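Long-range contact in 455aa long hypothetical phospho-sugar mutase (Sulfolobus tokodaii, PDB 2F7L), which interconverts the 6-phosphates and 1-phosphates of glucosamine and galactosamine, a magnesium-dependent step in making UDP-N-acetylated amino sugars: residues 11-16 with 101-106. Residues are numbered along the deposited sequence; the frame is centred on the assembly and turned at random.
Sequences RGIVNK and APYNGI
The phenol ring of Tyr103 carries Ile13 over one face: Ile13 CG1 stands 4.0 Å from the ring centroid, close to the ring normal but offset toward the rim, a CH-pi contact. The ring also meets the backbone of Gly12 obliquely, with Tyr103 CD1 3.6 Å from Gly12 C. A torsion explains the fit, since chi1 of Ile13 (-69°) sets CG1 beside its own backbone N, over the ring, and CG2 anti to that N, where it meets Pro102 CB. On the opposite side of the strand pair, Val14 and Asn104 run side by side, Val14 CG2 touching Asn104 CB at 4.0 Å, and Leu53 of helix 50-63 packs against both.

Between these two layers runs an antiparallel ladder. Gly12 and Asn104 form a hydrogen-bonded pair, Gly12 N giving to Asn104 O and Asn104 N to Gly12 O, both at 3.0 Å. Val14 N adds a bond of 2.9 Å to Pro102 O just beyond the strand ends. Non-hydrogen-bonded pairs flank Gly12 and Asn104, Arg11 with Gly105 on one side and Ile13 with Tyr103 on the other; Arg11 CB lies near Gly105 CA and Asn104 O.

Farther out, Arg11 bends away from the ladder at chi3 (55°) and turns its guanidinium toward the loop that bears Ser97, which by similarity to relatives is the serine phosphorylated during catalysis and is unmodified here. The pairing thus illustrates how a mixed sheet is finished at one border: strand 10-13 forms the outermost strand of the sheet in the first alpha/beta/alpha domain of the phosphohexose mutases, and runs antiparallel to strand 103-109 beside the loop that carries Ser97.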
loop_
_atom_site.group_PDB
_atom_site.type_symbol
_atom_site.label_atom_id
_atom_site.label_comp_id
_atom_site.label_asym_id
_atom_site.label_seq_id
_atom_site.Cartn_x
_atom_site.Cartn_y
_atom_site.Cartn_z
ATOM N N ARG A 11 5.105 14.476 -3.587
ATOM C CA ARG A 11 3.801 14.680 -4.214
ATOM C C ARG A 11 3.148 16.038 -3.974
ATOM O O ARG A 11 3.525 16.781 -3.082
ATOM C CB ARG A 11 2.837 13.572 -3.791
ATOM C CG ARG A 11 2.674 13.438 -2.315
ATOM C CD ARG A 11 1.923 12.153 -1.952
ATOM N NE ARG A 11 2.519 10.936 -2.508
ATOM C CZ ARG A 11 2.089 9.701 -2.246
ATOM N NH1 ARG A 11 1.057 9.508 -1.430
ATOM N NH2 ARG A 11 2.681 8.653 -2.810
ATOM N N GLY A 12 2.159 16.367 -4.785
ATOM C CA GLY A 12 1.496 17.641 -4.621
ATOM C C GLY A 12 0.482 17.803 -5.722
ATOM O O GLY A 12 0.388 16.949 -6.600
ATOM N N ILE A 13 -0.283 18.884 -5.675
ATOM C CA ILE A 13 -1.277 19.124 -6.696
ATOM C C ILE A 13 -0.529 19.372 -7.987
ATOM O O ILE A 13 0.368 20.217 -8.059
ATOM C CB ILE A 13 -2.155 20.319 -6.328
ATOM C CG1 ILE A 13 -3.026 19.929 -5.133
ATOM C CG2 ILE A 13 -3.033 20.729 -7.504
ATOM C CD1 ILE A 13 -3.644 21.102 -4.470
ATOM N N VAL A 14 -0.893 18.618 -9.009
ATOM C CA VAL A 14 -0.217 18.721 -10.281
ATOM C C VAL A 14 -0.368 20.088 -10.936
ATOM O O VAL A 14 -1.448 20.673 -10.959
ATOM C CB VAL A 14 -0.684 17.595 -11.238
ATOM C CG1 VAL A 14 -1.855 18.071 -12.086
ATOM C CG2 VAL A 14 0.498 17.120 -12.080
ATOM N N ASN A 15 0.756 20.569 -11.462
ATOM C CA ASN A 15 0.892 21.850 -12.131
ATOM C C ASN A 15 0.697 23.046 -11.221
ATOM O O ASN A 15 0.360 24.132 -11.680
ATOM C CB ASN A 15 -0.038 21.944 -13.337
ATOM C CG ASN A 15 0.709 22.311 -14.607
ATOM O OD1 ASN A 15 1.940 22.267 -14.637
ATOM N ND2 ASN A 15 -0.024 22.656 -15.659
ATOM N N LYS A 16 0.913 22.848 -9.929
ATOM C CA LYS A 16 0.816 23.940 -8.973
ATOM C C LYS A 16 1.952 23.821 -7.979
ATOM O O LYS A 16 2.878 24.620 -8.001
ATOM C CB LYS A 16 -0.530 23.948 -8.259
ATOM C CG LYS A 16 -1.527 24.787 -9.004
ATOM C CD LYS A 16 -2.291 25.712 -8.093
ATOM C CE LYS A 16 -3.440 24.978 -7.461
ATOM N NZ LYS A 16 -2.943 23.767 -6.738
ATOM N N ALA A 101 -7.809 13.151 -6.717
ATOM C CA ALA A 101 -7.516 13.368 -8.126
ATOM C C ALA A 101 -6.563 14.485 -8.538
ATOM O O ALA A 101 -5.791 14.333 -9.496
ATOM C CB ALA A 101 -8.812 13.546 -8.875
ATOM N N PRO A 102 -6.601 15.623 -7.843
ATOM C CA PRO A 102 -5.672 16.662 -8.301
ATOM C C PRO A 102 -4.190 16.471 -7.967
ATOM O O PRO A 102 -3.343 17.248 -8.412
ATOM C CB PRO A 102 -6.289 17.953 -7.733
ATOM C CG PRO A 102 -6.974 17.482 -6.506
ATOM C CD PRO A 102 -7.584 16.158 -6.885
ATOM N N TYR A 103 -3.879 15.420 -7.221
ATOM C CA TYR A 103 -2.500 15.144 -6.847
ATOM C C TYR A 103 -1.766 14.205 -7.797
ATOM O O TYR A 103 -2.374 13.434 -8.546
ATOM C CB TYR A 103 -2.444 14.501 -5.458
ATOM C CG TYR A 103 -2.736 15.431 -4.328
ATOM C CD1 TYR A 103 -1.713 15.919 -3.518
ATOM C CD2 TYR A 103 -4.039 15.875 -4.093
ATOM C CE1 TYR A 103 -1.982 16.837 -2.497
ATOM C CE2 TYR A 103 -4.320 16.797 -3.081
ATOM C CZ TYR A 103 -3.289 17.278 -2.290
ATOM O OH TYR A 103 -3.573 18.223 -1.326
ATOM N N ASN A 104 -0.442 14.281 -7.743
ATOM C CA ASN A 104 0.429 13.393 -8.489
ATOM C C ASN A 104 1.779 13.501 -7.809
ATOM O O ASN A 104 1.978 14.404 -7.017
ATOM C CB ASN A 104 0.502 13.770 -9.954
ATOM C CG ASN A 104 0.671 12.547 -10.847
ATOM O OD1 ASN A 104 0.322 12.563 -12.031
ATOM N ND2 ASN A 104 1.209 11.486 -10.279
ATOM N N GLY A 105 2.693 12.582 -8.071
ATOM C CA GLY A 105 3.979 12.660 -7.414
ATOM C C GLY A 105 5.063 11.775 -7.992
ATOM O O GLY A 105 4.933 11.213 -9.081
ATOM N N ILE A 106 6.150 11.637 -7.260
ATOM C CA ILE A 106 7.232 10.831 -7.745
ATOM C C ILE A 106 7.614 9.798 -6.738
ATOM O O ILE A 106 7.895 10.131 -5.598
ATOM C CB ILE A 106 8.472 11.677 -8.005
ATOM C CG1 ILE A 106 8.165 12.770 -9.031
ATOM C CG2 ILE A 106 9.605 10.792 -8.475
ATOM C CD1 ILE A 106 7.986 12.257 -10.431
#